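Local atomic coordinates of streptomycin 3''-adenylyltransferase (Enterococcus faecalis, PDB entry 6SXJ), a protein that transfers the AMP moiety of ATP to the 9-hydroxyl of spectinomycin, releasing diphosphate and making bacteria resistant to this antibiotic but not to streptomycin. Residues N208-A211 / E212-L216; P56-D59 / Q60-E63; K68-I72 / S73-G77. All blocks are in the same frame, centred on the assembly; numbering follows the deposited sequence.

Interaction 1: residues N208-A211 / E212-L216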
loop_
_atom_site.group_PDB
_atom_site.type_symbol
_atom_site.label_atom_id
_atom_site.label_comp_id
_atom_site.label_asym_id
_atom_site.label_seq_id
_atom_site.Cartn_x
_atom_site.Cartn_y
_atom_site.Cartn_z
ATOM N N ASN A 208 -1.061 13.570 -12.582
ATOM C CA ASN A 208 -1.543 14.485 -13.609
ATOM C C ASN A 208 -2.704 15.346 -13.132
ATOM O O ASN A 208 -2.919 16.429 -13.686
ATOM C CB ASN A 208 -1.952 13.701 -14.857
ATOM C CG ASN A 208 -0.920 12.654 -15.248
ATOM O OD1 ASN A 208 -0.447 11.897 -14.404
ATOM N ND2 ASN A 208 -0.558 12.618 -16.524
ATOM N N ALA A 209 -3.440 14.907 -12.108
ATOM C CA ALA A 209 -4.491 15.750 -11.548
ATOM C C ALA A 209 -3.901 16.893 -10.728
ATOM O O ALA A 209 -4.391 18.027 -10.794
ATOM C CB ALA A 209 -5.434 14.908 -10.691
ATOM N N VAL A 210 -2.850 16.619 -9.950
ATOM C CA VAL A 210 -2.256 17.667 -9.122
ATOM C C VAL A 210 -1.335 18.558 -9.948
ATOM O O VAL A 210 -1.275 19.773 -9.733
ATOM C CB VAL A 210 -1.509 17.054 -7.923
ATOM C CG1 VAL A 210 -0.974 18.158 -7.010
ATOM C CG2 VAL A 210 -2.413 16.110 -7.149
ATOM N N ALA A 211 -0.598 17.971 -10.899
ATOM C CA ALA A 211 0.275 18.766 -11.756
ATOM C C ALA A 211 -0.506 19.864 -12.469
ATOM O O ALA A 211 0.003 20.974 -12.664
ATOM C CB ALA A 211 0.977 17.862 -12.769
ATOM N N GLU A 212 -1.750 19.572 -12.856
ATOM C CA GLU A 212 -2.579 20.563 -13.536
ATOM C C GLU A 212 -2.773 21.800 -12.673
ATOM O O GLU A 212 -2.747 22.929 -13.177
ATOM C CB GLU A 212 -3.925 19.929 -13.907
ATOM C CG GLU A 212 -5.113 20.878 -13.992
ATOM C CD GLU A 212 -6.386 20.165 -14.457
ATOM O OE1 GLU A 212 -6.353 18.924 -14.609
ATOM O OE2 GLU A 212 -7.416 20.842 -14.675
ATOM N N SER A 213 -2.951 21.612 -11.367
ATOM C CA SER A 213 -3.208 22.708 -10.447
ATOM C C SER A 213 -1.932 23.308 -9.871
ATOM O O SER A 213 -1.998 24.018 -8.857
ATOM C CB SER A 213 -4.104 22.223 -9.308
ATOM O OG SER A 213 -3.633 20.981 -8.809
ATOM N N SER A 214 -0.781 23.055 -10.497
ATOM C CA SER A 214 0.509 23.382 -9.905
ATOM C C SER A 214 1.338 24.283 -10.816
ATOM O O SER A 214 1.256 24.177 -12.043
ATOM C CB SER A 214 1.297 22.097 -9.613
ATOM O OG SER A 214 0.719 21.383 -8.530
ATOM N N PRO A 215 2.152 25.175 -10.241
ATOM C CA PRO A 215 2.980 26.056 -11.076
ATOM C C PRO A 215 3.875 25.267 -12.016
ATOM O O PRO A 215 4.369 24.186 -11.685
ATOM C CB PRO A 215 3.799 26.848 -10.051
ATOM C CG PRO A 215 2.941 26.861 -8.824
ATOM C CD PRO A 215 2.252 25.517 -8.812
ATOM N N LEU A 216 4.097 25.844 -13.201
ATOM C CA LEU A 216 4.739 25.142 -14.307
ATOM C C LEU A 216 5.941 24.309 -13.871
ATOM O O LEU A 216 6.002 23.103 -14.138
ATOM C CB LEU A 216 5.164 26.158 -15.377
ATOM C CG LEU A 216 6.044 25.624 -16.512
ATOM C CD1 LEU A 216 5.220 24.716 -17.433
ATOM C CD2 LEU A 216 6.682 26.760 -17.302
#
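Ser-213 and Ser-214 both turn their hydroxyls back onto the carbonyl oxygen of Val-210, where helix 203-212 runs out. Each OG donates to Val-210 O at 2.8 Å, and the two arrive from opposite faces of the carbonyl plane. Ser-214 OG stands well above it, 45° out, whereas Ser-213 OG comes in lower, tilted 28°. The torsions make this possible: Ser-213 tucks OG between its own backbone N and carbonyl carbon (chi1 46°), while Ser-214 swings OG opposite its carbonyl carbon. The backbone N of Ser-213 adds a weak third bond to Val-210 O.

Next to these bonds, Ser-214 N donates to Ala-211 O at 3.1 Å, a bond one residue shorter than an alpha-helical one. The Val-210 side chain lies next to the serines, its CG1 branch 3.9 Å from Ser-214 OG, and packs on Cys-189 and Leu-193 of helix 181-196. Farther back in the turn, Glu-212 CB lies 3.6 Å from Asn-208 O. Ser-214 OG also bonds to Tyr-247 OH, which ties the turn to helix 241-253.

Carbonyls in the last turn of a helix lose their regular amide donors, and here two hydroxyls probably make up for that at the carbonyl oxygen of the buried Val-210.

Interaction 2: residues P56-D59 / Q60-E63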
loop_
_atom_site.group_PDB
_atom_site.type_symbol
_atom_site.label_atom_id
_atom_site.label_comp_id
_atom_site.label_asym_id
_atom_site.label_seq_id
_atom_site.Cartn_x
_atom_site.Cartn_y
_atom_site.Cartn_z
ATOM N N PRO A 56 -2.736 -14.360 17.084
ATOM C CA PRO A 56 -1.421 -14.154 16.466
ATOM C C PRO A 56 -0.930 -15.393 15.733
ATOM O O PRO A 56 -1.405 -16.513 15.941
ATOM C CB PRO A 56 -0.513 -13.819 17.658
ATOM C CG PRO A 56 -1.437 -13.263 18.695
ATOM C CD PRO A 56 -2.741 -14.007 18.518
ATOM N N LEU A 57 0.039 -15.171 14.855
ATOM C CA LEU A 57 0.659 -16.239 14.090
ATOM C C LEU A 57 2.032 -16.553 14.664
ATOM O O LEU A 57 2.809 -15.646 14.983
ATOM C CB LEU A 57 0.792 -15.849 12.620
ATOM C CG LEU A 57 -0.438 -15.257 11.934
ATOM C CD1 LEU A 57 -0.195 -15.238 10.437
ATOM C CD2 LEU A 57 -1.688 -16.038 12.275
ATOM N N THR A 58 2.319 -17.843 14.806
ATOM C CA THR A 58 3.652 -18.263 15.201
ATOM C C THR A 58 4.673 -17.727 14.202
ATOM O O THR A 58 4.345 -17.365 13.070
ATOM C CB THR A 58 3.736 -19.788 15.272
ATOM O OG1 THR A 58 3.499 -20.342 13.972
ATOM C CG2 THR A 58 2.707 -20.340 16.251
ATOM N N ASP A 59 5.929 -17.656 14.637
ATOM C CA ASP A 59 6.989 -17.279 13.712
ATOM C C ASP A 59 7.208 -18.338 12.644
ATOM O O ASP A 59 7.819 -18.045 11.611
ATOM C CB ASP A 59 8.279 -17.016 14.476
ATOM C CG ASP A 59 8.314 -15.631 15.069
ATOM O OD1 ASP A 59 9.249 -14.875 14.746
ATOM O OD2 ASP A 59 7.391 -15.290 15.839
ATOM N N GLN A 60 6.722 -19.559 12.870
ATOM C CA GLN A 60 6.722 -20.556 11.807
ATOM C C GLN A 60 5.747 -20.166 10.704
ATOM O O GLN A 60 6.114 -20.120 9.526
ATOM C CB GLN A 60 6.360 -21.931 12.366
ATOM C CG GLN A 60 7.491 -22.636 13.092
ATOM C CD GLN A 60 7.110 -24.040 13.527
ATOM O OE1 GLN A 60 5.941 -24.423 13.465
ATOM N NE2 GLN A 60 8.095 -24.815 13.966
ATOM N N SER A 61 4.497 -19.868 11.075
ATOM C CA SER A 61 3.472 -19.566 10.079
ATOM C C SER A 61 3.880 -18.391 9.200
ATOM O O SER A 61 3.605 -18.386 7.994
ATOM C CB SER A 61 2.138 -19.278 10.772
ATOM O OG SER A 61 1.671 -20.420 11.468
ATOM N N LYS A 62 4.540 -17.388 9.783
ATOM C CA LYS A 62 4.975 -16.243 8.993
ATOM C C LYS A 62 6.056 -16.647 7.999
ATOM O O LYS A 62 6.043 -16.203 6.847
ATOM C CB LYS A 62 5.476 -15.125 9.907
ATOM C CG LYS A 62 4.446 -14.641 10.918
ATOM C CD LYS A 62 5.077 -13.708 11.947
ATOM C CE LYS A 62 4.046 -13.184 12.942
ATOM N NZ LYS A 62 4.584 -12.051 13.757
ATOM N N GLU A 63 7.005 -17.482 8.426
ATOM C CA GLU A 63 8.026 -17.959 7.501
ATOM C C GLU A 63 7.401 -18.763 6.366
ATOM O O GLU A 63 7.797 -18.625 5.201
ATOM C CB GLU A 63 9.057 -18.797 8.256
ATOM C CG GLU A 63 10.297 -19.145 7.454
ATOM C CD GLU A 63 11.292 -19.967 8.258
ATOM O OE1 GLU A 63 11.518 -19.633 9.442
ATOM O OE2 GLU A 63 11.843 -20.946 7.708
#
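Asp-59, Lys-62 and Thr-58 carry most of this contact, in which the chain coming off strand 47-53 turns into helix 59-69. Asp-59 works mainly through its backbone: its carbonyl oxygen O takes a weak bond from Glu-63 N at 3.3 Å. The carboxylate leads off from the segment, where OD1 accepts from Gln-123 NE2.

Lys-62 folds back along the first turn. Its CG is opposite its carbonyl carbon (chi1 -58°) and the chain beyond is fully extended, so the methylenes run alongside the Thr-58 carbonyl. CG passes 3.5 Å from Thr-58 O, and CE comes to rest 3.4 Å from Leu-57 O. The ammonium continues past both oxygens to Pro-122 O, with a long, weak ion pair to Glu-105. At the base of this chain, Lys-62 N donates to Thr-58 O over 3.3 Å, a fairly straight bond that is the first regular i to i+4 link of the helix.

Thr-58 meets the helix with its hydroxyl. OG1 sits between the backbone N and the carbonyl carbon (chi1 63°), which aims it at the helix start, where Ser-61 N donates to OG1 at 3.1 Å and 164°. Just before the cap, Leu-57 CB packs 4.1 Å from Ser-61 CB, and the rest of the leucine continues onto Ile-89 of strand 85-91.

A threonine before the first helical residue, its side-chain oxygen accepting from the amide three residues on, is the classic N-cap; here it starts the helix that follows strand 47-53 in the nucleotidyltransferase domain.

Interaction 3: residues K68-I72 / S73-G77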
loop_
_atom_site.group_PDB
_atom_site.type_symbol
_atom_site.label_atom_id
_atom_site.label_comp_id
_atom_site.label_asym_id
_atom_site.label_seq_id
_atom_site.Cartn_x
_atom_site.Cartn_y
_atom_site.Cartn_z
ATOM N N LYS A 68 5.919 -19.435 0.806
ATOM C CA LYS A 68 4.941 -19.833 -0.201
ATOM C C LYS A 68 4.497 -18.663 -1.065
ATOM O O LYS A 68 4.134 -18.863 -2.229
ATOM C CB LYS A 68 3.734 -20.485 0.482
ATOM C CG LYS A 68 4.004 -21.888 1.041
ATOM C CD LYS A 68 4.804 -22.739 0.055
ATOM C CE LYS A 68 5.229 -24.061 0.655
ATOM N NZ LYS A 68 4.179 -25.095 0.465
ATOM N N ILE A 69 4.531 -17.437 -0.542
ATOM C CA ILE A 69 4.111 -16.318 -1.379
ATOM C C ILE A 69 5.222 -15.901 -2.336
ATOM O O ILE A 69 4.949 -15.449 -3.457
ATOM C CB ILE A 69 3.650 -15.128 -0.523
ATOM C CG1 ILE A 69 2.385 -15.503 0.251
ATOM C CG2 ILE A 69 3.400 -13.923 -1.420
ATOM C CD1 ILE A 69 1.811 -14.365 1.071
ATOM N N ARG A 70 6.476 -16.043 -1.924
ATOM C CA ARG A 70 7.568 -15.471 -2.701
ATOM C C ARG A 70 7.631 -15.982 -4.132
ATOM O O ARG A 70 7.881 -15.163 -5.036
ATOM C CB ARG A 70 8.897 -15.737 -1.978
ATOM C CG ARG A 70 10.133 -15.536 -2.843
ATOM C CD ARG A 70 11.398 -15.467 -1.990
ATOM N NE ARG A 70 11.399 -16.498 -0.957
ATOM C CZ ARG A 70 11.964 -16.366 0.237
ATOM N NH1 ARG A 70 12.581 -15.239 0.558
ATOM N NH2 ARG A 70 11.916 -17.365 1.108
ATOM N N PRO A 71 7.434 -17.273 -4.416
ATOM C CA PRO A 71 7.596 -17.745 -5.802
ATOM C C PRO A 71 6.537 -17.219 -6.750
ATOM O O PRO A 71 6.767 -17.205 -7.967
ATOM C CB PRO A 71 7.501 -19.275 -5.680
ATOM C CG PRO A 71 7.438 -19.582 -4.195
ATOM C CD PRO A 71 6.966 -18.344 -3.516
ATOM N N ILE A 72 5.384 -16.793 -6.242
ATOM C CA ILE A 72 4.257 -16.433 -7.088
ATOM C C ILE A 72 4.061 -14.930 -7.157
ATOM O O ILE A 72 3.065 -14.463 -7.717
ATOM C CB ILE A 72 2.972 -17.129 -6.619
ATOM C CG1 ILE A 72 2.632 -16.730 -5.188
ATOM C CG2 ILE A 72 3.131 -18.637 -6.688
ATOM C CD1 ILE A 72 1.172 -16.958 -4.836
ATOM N N SER A 73 4.977 -14.154 -6.592
ATOM C CA SER A 73 4.901 -12.706 -6.648
ATOM C C SER A 73 6.002 -12.185 -7.556
ATOM O O SER A 73 7.092 -12.759 -7.608
ATOM C CB SER A 73 5.036 -12.094 -5.244
ATOM O OG SER A 73 5.407 -10.731 -5.288
ATOM N N LYS A 74 5.724 -11.070 -8.231
ATOM C CA LYS A 74 6.736 -10.424 -9.048
ATOM C C LYS A 74 7.921 -10.018 -8.176
ATOM O O LYS A 74 7.759 -9.641 -7.014
ATOM C CB LYS A 74 6.158 -9.190 -9.735
ATOM C CG LYS A 74 7.106 -8.489 -10.699
ATOM C CD LYS A 74 6.613 -7.073 -11.004
ATOM C CE LYS A 74 7.464 -6.390 -12.078
ATOM N NZ LYS A 74 6.737 -6.235 -13.378
ATOM N N LYS A 75 9.118 -10.080 -8.751
ATOM C CA LYS A 75 10.320 -9.558 -8.117
ATOM C C LYS A 75 10.732 -8.270 -8.812
ATOM O O LYS A 75 10.584 -8.136 -10.035
ATOM C CB LYS A 75 11.461 -10.571 -8.155
ATOM C CG LYS A 75 11.427 -11.557 -6.993
ATOM C CD LYS A 75 10.560 -12.759 -7.341
ATOM C CE LYS A 75 10.271 -13.615 -6.118
ATOM N NZ LYS A 75 9.271 -12.974 -5.224
ATOM N N ILE A 76 11.249 -7.330 -8.016
ATOM C CA ILE A 76 11.563 -5.998 -8.512
ATOM C C ILE A 76 12.484 -6.091 -9.713
ATOM O O ILE A 76 13.370 -6.951 -9.786
ATOM C CB ILE A 76 12.202 -5.147 -7.398
ATOM C CG1 ILE A 76 11.148 -4.746 -6.364
ATOM C CG2 ILE A 76 12.876 -3.918 -7.997
ATOM C CD1 ILE A 76 11.709 -4.581 -4.956
ATOM N N GLY A 77 12.264 -5.200 -10.676
ATOM C CA GLY A 77 13.126 -5.112 -11.840
ATOM C C GLY A 77 13.235 -6.391 -12.650
ATOM O O GLY A 77 14.073 -6.506 -13.557
#
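Lys-75 reaches back with its side chain to the Arg-70 carbonyl, and its path is easiest to trace from the backbone outward. CB points neither toward residues 68-72 nor away from them, with CG set opposite the carbonyl carbon (chi1 -86°). The chain then bends at CB-CG (chi2 88°), which sends CD and CE back toward the turn instead of on along the loop. CB, CG and CD pass without a close partner in residues 68-72; the side chain also lies against Tyr-108 of strand 103-108 and Gln-113 of helix 113-117. At CE the contact begins: this carbon is 3.0 Å from Arg-70 O and 3.8 Å from Arg-70 CG, the two side chains crossing at a slant.

The last bend, at chi4, brings NZ down to 2.6 Å from Arg-70 O, tilted 21° from the carbonyl plane. Two weaker partners share the ammonium: Ser-73 O at 3.2 Å from Lys-75 NZ, and Glu-110 in a long ion pair.

This is the turn that follows helix 59-69, the helix of a beta-alpha-beta crossover in the nucleotidyltransferase domain, which joins the parallel neighbours 47-53 and 85-91. Lys-75 NZ thus takes up the Arg-70 carbonyl, whose O also receives Ser-73 N in a weak bond of 3.4 Å.

The Arg-70 guanidinium bonds through NH1 to Gln-113; its NE is 5.9 Å from Lys-75 NZ, and the like charges are not in contact. Ser-73 OG bonds to Glu-110, the acid that also faces Lys-75. Ile-72 turns its side chain to helix 8-23, against Lys-14, Val-15 and Ile-18.

Along the chain the order is interaction 2, interaction 3, then interaction 1. The first two belong to the nucleotidyltransferase domain and share helix 59-69: residues 56-63 begin it and residues 68-77 cover its last turn and the loop after it, their centres 19 Å apart and their nearest atoms about 5 Å. Interaction 1 sits in the C-terminal helical domain, between helices 203-212 and 216-229, with its centre 45 Å from that of interaction 2 and 35 Å from that of interaction 3. Two contacts thus flank the helix of one crossover, between parallel strands 47-53 and 85-91, while the third lies across the chain's centre from interaction 2.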